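PDB 6J9R: brain tumor protein from Drosophila melanogaster American nodavirus, which probably represses translation as a TRIM-family protein, with its coiled-coil domain, the fragment described here, pairing two chains. Local coordinates for residues 82-87 against 124-129; 100-105 against 110-115. All blocks are in the same frame, centred on the assembly; numbering follows the deposited sequence.

How the contacts relate
From the N terminus the chain passes through helix 7-23 and enters the long helix 30-104, whose last third supplies the first segment of each contact, 82-87 and then 100-105. After a five-residue linker, 105-109, the chain reverses into helix 110-128, which meets the partners in the opposite order. Contact 2 (100-105 with 110-115) closes the short loop at the bend, and the wider loop of contact 1 (82-87 with 124-129) encloses it. The two do not cross or touch; their centres lie about 23 Å apart. Together they pin the short helix against the long one near both its ends, and both also touch the second subunit.

Contact 1 (82-87 against 124-129); sequences NSWQQR and EQQLQT
The indole of W84 reaches across to helix 110-128 and meets Q126 twice, with its edge and with one face. At the edge, NE1 donates a hydrogen bond of 2.9 Å to the backbone O of Q126; the acceptor lies close to the ring plane, but the N-H is bent (145°) and the donor sits somewhat out of the carbonyl plane. Over the face, the Q126 amide lies almost flat, its plane 14° from that of the ring, with NE2 3.2 Å from W84 CD1 near the rim of the five-membered ring. T129 OG1 also lies at this edge, 3.5 Å from W84 CD1. The bend of the Q126 chain at chi2 (70°) turns its amide back over the indole. R87 supplies the other side: its extended chain runs past the amide, with CG 3.5 Å from Q126 NE2, and NE makes a weak hydrogen bond of 3.2 Å to Q126 OE1. These contacts join the two antiparallel arms of the helical hairpin in the TRIM coiled coil, close to where the short arm ends. The buried amide of Q126 has a further partner one turn beyond W84 on the long helix, since NE2 is hydrogen-bonded to the hydroxyl of S88. That hydroxyl also bonds to the backbone O of W84, so S88 helps to hold the amide between the W84 ring and R87. Farther out, the second subunit packs A27 on W84, and its A27 O accepts a hydrogen bond from Q85 NE2.

Contact 2 (100-105 against 110-115); sequences EAVERS and SSLLTE
L112 overlaps V102 with the branched end of its side chain, placing CG 3.9 Å from V102 CG2 and CD2 4.0 Å from that same methyl. CD2 also lies against the neighbouring residue of the long helix, 4.2 Å from A101 CB and about as far from the A101 carbonyl carbon. One leucine branch is thus laid over two successive residues. The side chain of L112 leaves its helix toward 100-105, and with CG anti to the backbone N (chi1 174°) its CD2 methyl comes to lie over A101 and V102. On the other side, V102 turns CG2 to it, the methyl that sits anti to its own carbonyl carbon, and the two side chains cross at a slant. No hydrogen bond links the segments; the contact is apolar, modest in area, and of ordinary van der Waals closeness. Within each helix the bonding is local. At the start of 110-115, S110 O is gripped by two donors of T114, the backbone N at 2.8 Å and the hydroxyl OG1, also at 2.8 Å, which arrive from opposite faces of the carbonyl plane. At the closing end of 100-105, the bonds from R104 N are weak and S105 N bonds to V102 O at 3.2 Å, as the long helix gives way to the linker. The second subunit covers more of the surface: its L13 packs on the buried V102, its L9 on L113, and its R17 forms salt bridges with both E100 and E103. Apolar side chains meeting just before and after the short linker that reverses the chain, with a helix of the partner chain laid alongside, form the closed end of an antiparallel helical hairpin, consistent with the dimeric coiled coils of the TRIM family.

Contact 1 (82-87 against 124-129)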
ATOM      1  N   ASN B  82      -4.356   8.808 -36.344  1.00 41.46           N
ATOM      2  CA  ASN B  82      -5.095   9.761 -37.156  1.00 34.08           C
ATOM      3  C   ASN B  82      -4.124  10.425 -38.103  1.00 39.23           C
ATOM      4  O   ASN B  82      -4.443  10.719 -39.252  1.00 37.74           O
ATOM      5  CB  ASN B  82      -5.775  10.820 -36.296  1.00 30.70           C
ATOM      6  CG  ASN B  82      -6.413  11.948 -37.134  1.00 43.68           C
ATOM      7  OD1 ASN B  82      -5.744  12.919 -37.527  1.00 46.51           O
ATOM      8  ND2 ASN B  82      -7.713  11.825 -37.392  1.00 47.30           N
ATOM      9  N   SER B  83      -2.922  10.657 -37.608  1.00 40.70           N
ATOM     10  CA  SER B  83      -1.945  11.355 -38.391  1.00 40.34           C
ATOM     11  C   SER B  83      -1.451  10.453 -39.528  1.00 40.23           C
ATOM     12  O   SER B  83      -1.268  10.916 -40.660  1.00 39.63           O
ATOM     13  CB  SER B  83      -0.799  11.813 -37.489  1.00 43.45           C
ATOM     14  OG  SER B  83       0.019  12.759 -38.144  1.00 58.11           O
ATOM     15  N   TRP B  84      -1.293   9.161 -39.238  1.00 34.09           N
ATOM     16  CA  TRP B  84      -0.836   8.204 -40.242  1.00 29.50           C
ATOM     17  C   TRP B  84      -1.881   8.006 -41.341  1.00 41.05           C
ATOM     18  O   TRP B  84      -1.546   8.028 -42.532  1.00 46.87           O
ATOM     19  CB  TRP B  84      -0.495   6.863 -39.597  1.00 29.14           C
ATOM     20  CG  TRP B  84       0.129   5.885 -40.569  1.00 35.29           C
ATOM     21  CD1 TRP B  84       1.468   5.681 -40.789  1.00 32.29           C
ATOM     22  CD2 TRP B  84      -0.565   4.985 -41.458  1.00 36.53           C
ATOM     23  NE1 TRP B  84       1.645   4.713 -41.757  1.00 36.98           N
ATOM     24  CE2 TRP B  84       0.418   4.273 -42.188  1.00 35.34           C
ATOM     25  CE3 TRP B  84      -1.920   4.721 -41.715  1.00 34.56           C
ATOM     26  CZ2 TRP B  84       0.092   3.313 -43.158  1.00 28.64           C
ATOM     27  CZ3 TRP B  84      -2.247   3.752 -42.676  1.00 36.24           C
ATOM     28  CH2 TRP B  84      -1.244   3.064 -43.387  1.00 31.42           C
ATOM     29  N   GLN B  85      -3.145   7.861 -40.939  1.00 37.71           N
ATOM     30  CA  GLN B  85      -4.241   7.676 -41.881  1.00 38.33           C
ATOM     31  C   GLN B  85      -4.368   8.825 -42.856  1.00 39.49           C
ATOM     32  O   GLN B  85      -4.523   8.611 -44.054  1.00 35.58           O
ATOM     33  CB  GLN B  85      -5.579   7.531 -41.148  1.00 36.20           C
ATOM     34  CG  GLN B  85      -5.735   6.219 -40.421  1.00 49.60           C
ATOM     35  CD  GLN B  85      -5.922   5.047 -41.366  1.00 50.98           C
ATOM     36  OE1 GLN B  85      -6.234   5.231 -42.540  1.00 51.15           O
ATOM     37  NE2 GLN B  85      -5.737   3.831 -40.849  1.00 45.82           N
ATOM     38  N   GLN B  86      -4.306  10.041 -42.325  1.00 41.21           N
ATOM     39  CA  GLN B  86      -4.518  11.239 -43.124  1.00 36.46           C
ATOM     40  C   GLN B  86      -3.336  11.470 -44.078  1.00 38.19           C
ATOM     41  O   GLN B  86      -3.528  11.854 -45.226  1.00 43.54           O
ATOM     42  CB  GLN B  86      -4.753  12.446 -42.208  1.00 31.49           C
ATOM     43  CG  GLN B  86      -5.090  13.726 -42.956  1.00 42.93           C
ATOM     44  CD  GLN B  86      -6.242  13.564 -43.954  1.00 51.32           C
ATOM     45  OE1 GLN B  86      -6.068  13.734 -45.178  1.00 54.20           O
ATOM     46  NE2 GLN B  86      -7.425  13.258 -43.436  1.00 46.30           N
ATOM     47  N   ARG B  87      -2.120  11.217 -43.603  1.00 36.02           N
ATOM     48  CA  ARG B  87      -0.942  11.304 -44.454  1.00 40.63           C
ATOM     49  C   ARG B  87      -1.025  10.240 -45.548  1.00 42.73           C
ATOM     50  O   ARG B  87      -0.672  10.503 -46.695  1.00 46.95           O
ATOM     51  CB  ARG B  87       0.332  11.143 -43.622  1.00 44.29           C
ATOM     52  CG  ARG B  87       1.609  10.876 -44.413  1.00 47.57           C
ATOM     53  CD  ARG B  87       2.862  11.388 -43.703  1.00 58.37           C
ATOM     54  NE  ARG B  87       4.090  11.006 -44.404  1.00 67.74           N
ATOM     55  CZ  ARG B  87       4.656  11.666 -45.416  1.00 71.60           C
ATOM     56  NH1 ARG B  87       4.130  12.796 -45.883  1.00 69.39           N
ATOM     57  NH2 ARG B  87       5.768  11.187 -45.961  1.00 74.25           N
ATOM     58  N   GLU B 124       7.225   4.212 -49.292  1.00 45.65           N
ATOM     59  CA  GLU B 124       7.961   3.139 -48.641  1.00 48.24           C
ATOM     60  C   GLU B 124       8.003   3.392 -47.138  1.00 49.43           C
ATOM     61  O   GLU B 124       7.813   2.482 -46.333  1.00 55.38           O
ATOM     62  CB  GLU B 124       9.371   3.032 -49.222  1.00 41.19           C
ATOM     63  CG  GLU B 124      10.169   1.818 -48.760  1.00 50.88           C
ATOM     64  CD  GLU B 124      11.600   1.801 -49.326  1.00 53.23           C
ATOM     65  N   GLN B 125       8.243   4.641 -46.769  1.00 41.83           N
ATOM     66  CA  GLN B 125       8.281   5.025 -45.375  1.00 40.28           C
ATOM     67  C   GLN B 125       6.908   4.877 -44.706  1.00 38.42           C
ATOM     68  O   GLN B 125       6.808   4.366 -43.597  1.00 45.18           O
ATOM     69  CB  GLN B 125       8.777   6.470 -45.251  1.00 42.94           C
ATOM     70  N   GLN B 126       5.854   5.321 -45.386  1.00 36.50           N
ATOM     71  CA  GLN B 126       4.512   5.236 -44.827  1.00 41.49           C
ATOM     72  C   GLN B 126       4.112   3.777 -44.613  1.00 47.70           C
ATOM     73  O   GLN B 126       3.498   3.426 -43.609  1.00 49.82           O
ATOM     74  CB  GLN B 126       3.505   5.923 -45.738  1.00 33.45           C
ATOM     75  CG  GLN B 126       2.165   6.223 -45.087  1.00 27.21           C
ATOM     76  CD  GLN B 126       2.253   7.310 -44.046  1.00 36.66           C
ATOM     77  OE1 GLN B 126       3.307   7.902 -43.845  1.00 47.89           O
ATOM     78  NE2 GLN B 126       1.140   7.593 -43.383  1.00 35.92           N
ATOM     79  N   LEU B 127       4.493   2.925 -45.559  1.00 53.79           N
ATOM     80  CA  LEU B 127       4.182   1.513 -45.461  1.00 55.81           C
ATOM     81  C   LEU B 127       4.992   0.864 -44.341  1.00 61.98           C
ATOM     82  O   LEU B 127       4.461   0.049 -43.595  1.00 68.47           O
ATOM     83  CB  LEU B 127       4.445   0.816 -46.802  1.00 53.77           C
ATOM     84  CG  LEU B 127       3.963  -0.626 -46.995  1.00 54.93           C
ATOM     85  N   GLN B 128       6.254   1.261 -44.185  1.00 60.32           N
ATOM     86  CA  GLN B 128       7.100   0.664 -43.154  1.00 60.42           C
ATOM     87  C   GLN B 128       6.632   1.024 -41.750  1.00 61.74           C
ATOM     88  O   GLN B 128       6.487   0.139 -40.908  1.00 66.40           O
ATOM     89  CB  GLN B 128       8.564   1.078 -43.343  1.00 64.42           C
ATOM     90  CG  GLN B 128       9.385   0.107 -44.213  1.00 69.03           C
ATOM     91  CD  GLN B 128      10.758   0.656 -44.596  1.00 69.62           C
ATOM     92  N   THR B 129       6.360   2.302 -41.495  1.00 56.09           N
ATOM     93  CA  THR B 129       5.791   2.677 -40.202  1.00 54.98           C
ATOM     94  C   THR B 129       4.342   2.235 -40.071  1.00 54.19           C
ATOM     95  O   THR B 129       3.760   2.369 -39.007  1.00 62.11           O
ATOM     96  CB  THR B 129       5.834   4.198 -39.957  1.00 54.40           C
ATOM     97  OG1 THR B 129       4.905   4.843 -40.836  1.00 61.97           O
ATOM     98  CG2 THR B 129       7.211   4.744 -40.214  1.00 51.35           C
TER

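Contact 2 (100-105 against 110-115)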
ATOM      1  N   GLU B 100      -0.295   8.617 -62.980  1.00 30.98           N
ATOM      2  CA  GLU B 100      -1.127   8.934 -64.136  1.00 28.42           C
ATOM      3  C   GLU B 100      -0.471   9.993 -65.009  1.00 29.41           C
ATOM      4  O   GLU B 100      -0.552   9.924 -66.240  1.00 36.23           O
ATOM      5  CB  GLU B 100      -2.510   9.425 -63.678  1.00 28.50           C
ATOM      6  CG  GLU B 100      -3.419   8.333 -63.109  1.00 30.28           C
ATOM      7  CD  GLU B 100      -3.834   7.307 -64.163  1.00 32.08           C
ATOM      8  OE1 GLU B 100      -4.110   7.706 -65.307  1.00 32.96           O
ATOM      9  OE2 GLU B 100      -3.888   6.098 -63.855  1.00 37.66           O
ATOM     10  N   ALA B 101       0.175  10.975 -64.384  1.00 30.25           N
ATOM     11  CA  ALA B 101       0.861  12.032 -65.137  1.00 31.37           C
ATOM     12  C   ALA B 101       2.055  11.432 -65.885  1.00 33.59           C
ATOM     13  O   ALA B 101       2.299  11.739 -67.055  1.00 31.80           O
ATOM     14  CB  ALA B 101       1.307  13.145 -64.209  1.00 32.34           C
ATOM     15  N   VAL B 102       2.766  10.528 -65.210  1.00 30.80           N
ATOM     16  CA  VAL B 102       3.941   9.923 -65.796  1.00 30.87           C
ATOM     17  C   VAL B 102       3.545   9.034 -66.970  1.00 33.82           C
ATOM     18  O   VAL B 102       4.109   9.159 -68.052  1.00 38.47           O
ATOM     19  CB  VAL B 102       4.737   9.101 -64.754  1.00 30.53           C
ATOM     20  CG1 VAL B 102       5.742   8.239 -65.435  1.00 40.36           C
ATOM     21  CG2 VAL B 102       5.421  10.016 -63.756  1.00 31.42           C
ATOM     22  N   GLU B 103       2.542   8.182 -66.770  1.00 39.23           N
ATOM     23  CA  GLU B 103       2.103   7.244 -67.806  1.00 36.91           C
ATOM     24  C   GLU B 103       1.484   7.925 -69.027  1.00 42.69           C
ATOM     25  O   GLU B 103       1.461   7.344 -70.105  1.00 46.10           O
ATOM     26  CB  GLU B 103       1.099   6.254 -67.239  1.00 33.20           C
ATOM     27  CG  GLU B 103       1.729   5.182 -66.384  1.00 41.85           C
ATOM     28  CD  GLU B 103       0.759   4.580 -65.388  1.00 53.44           C
ATOM     29  OE1 GLU B 103      -0.442   4.901 -65.475  1.00 60.54           O
ATOM     30  OE2 GLU B 103       1.195   3.814 -64.503  1.00 53.98           O
ATOM     31  N   ARG B 104       1.001   9.154 -68.867  1.00 49.36           N
ATOM     32  CA  ARG B 104       0.301   9.813 -69.958  1.00 49.53           C
ATOM     33  C   ARG B 104       1.263  10.705 -70.700  1.00 60.15           C
ATOM     34  O   ARG B 104       0.974  11.190 -71.797  1.00 71.03           O
ATOM     35  CB  ARG B 104      -0.873  10.644 -69.427  1.00 44.43           C
ATOM     36  N   SER B 105       2.436  10.885 -70.116  1.00 63.65           N
ATOM     37  CA  SER B 105       3.415  11.774 -70.703  1.00 67.60           C
ATOM     38  C   SER B 105       4.079  11.088 -71.891  1.00 74.71           C
ATOM     39  O   SER B 105       4.545   9.954 -71.771  1.00 73.23           O
ATOM     40  CB  SER B 105       4.451  12.192 -69.656  1.00 63.44           C
ATOM     41  OG  SER B 105       5.247  13.264 -70.126  1.00 64.72           O
ATOM     42  N   SER B 110      12.288  15.503 -66.217  1.00 62.20           N
ATOM     43  CA  SER B 110      13.095  15.014 -65.108  1.00 59.88           C
ATOM     44  C   SER B 110      12.512  15.446 -63.765  1.00 54.76           C
ATOM     45  O   SER B 110      12.634  14.721 -62.780  1.00 56.38           O
ATOM     46  CB  SER B 110      14.538  15.504 -65.236  1.00 68.10           C
ATOM     47  OG  SER B 110      14.598  16.920 -65.186  1.00 76.52           O
ATOM     48  N   SER B 111      11.858  16.605 -63.730  1.00 47.43           N
ATOM     49  CA  SER B 111      11.304  17.112 -62.482  1.00 43.02           C
ATOM     50  C   SER B 111      10.126  16.267 -62.054  1.00 47.01           C
ATOM     51  O   SER B 111       9.946  15.991 -60.871  1.00 52.81           O
ATOM     52  CB  SER B 111      10.851  18.559 -62.617  1.00 45.56           C
ATOM     53  OG  SER B 111       9.700  18.650 -63.439  1.00 50.27           O
ATOM     54  N   LEU B 112       9.320  15.850 -63.022  1.00 45.00           N
ATOM     55  CA  LEU B 112       8.190  14.979 -62.722  1.00 34.87           C
ATOM     56  C   LEU B 112       8.681  13.627 -62.225  1.00 33.74           C
ATOM     57  O   LEU B 112       8.148  13.087 -61.250  1.00 30.36           O
ATOM     58  CB  LEU B 112       7.310  14.803 -63.956  1.00 34.98           C
ATOM     59  CG  LEU B 112       6.163  13.794 -63.850  1.00 35.16           C
ATOM     60  CD1 LEU B 112       5.228  14.135 -62.711  1.00 33.18           C
ATOM     61  CD2 LEU B 112       5.385  13.738 -65.161  1.00 35.23           C
ATOM     62  N   LEU B 113       9.728  13.115 -62.877  1.00 34.14           N
ATOM     63  CA  LEU B 113      10.312  11.842 -62.509  1.00 33.44           C
ATOM     64  C   LEU B 113      10.979  11.917 -61.144  1.00 32.78           C
ATOM     65  O   LEU B 113      10.966  10.942 -60.403  1.00 35.90           O
ATOM     66  CB  LEU B 113      11.323  11.393 -63.558  1.00 35.99           C
ATOM     67  CG  LEU B 113      10.852  10.979 -64.941  1.00 46.21           C
ATOM     68  CD1 LEU B 113      12.055  10.863 -65.869  1.00 49.44           C
ATOM     69  CD2 LEU B 113      10.124   9.664 -64.854  1.00 35.97           C
ATOM     70  N   THR B 114      11.564  13.069 -60.823  1.00 41.58           N
ATOM     71  CA  THR B 114      12.183  13.288 -59.514  1.00 38.43           C
ATOM     72  C   THR B 114      11.098  13.243 -58.439  1.00 42.94           C
ATOM     73  O   THR B 114      11.274  12.609 -57.391  1.00 45.42           O
ATOM     74  CB  THR B 114      12.943  14.633 -59.472  1.00 39.53           C
ATOM     75  OG1 THR B 114      14.068  14.567 -60.371  1.00 43.90           O
ATOM     76  CG2 THR B 114      13.453  14.929 -58.073  1.00 37.47           C
ATOM     77  N   GLU B 115       9.962  13.874 -58.731  1.00 39.30           N
ATOM     78  CA  GLU B 115       8.826  13.832 -57.828  1.00 40.36           C
ATOM     79  C   GLU B 115       8.325  12.397 -57.623  1.00 40.74           C
ATOM     80  O   GLU B 115       8.070  11.993 -56.479  1.00 36.15           O
ATOM     81  CB  GLU B 115       7.688  14.730 -58.343  1.00 47.37           C
ATOM     82  CG  GLU B 115       6.446  14.704 -57.448  1.00 56.12           C
ATOM     83  CD  GLU B 115       6.690  15.253 -56.053  1.00 67.22           C
ATOM     84  OE1 GLU B 115       7.649  16.036 -55.868  1.00 76.92           O
ATOM     85  OE2 GLU B 115       5.947  14.858 -55.129  1.00 66.90           O
TER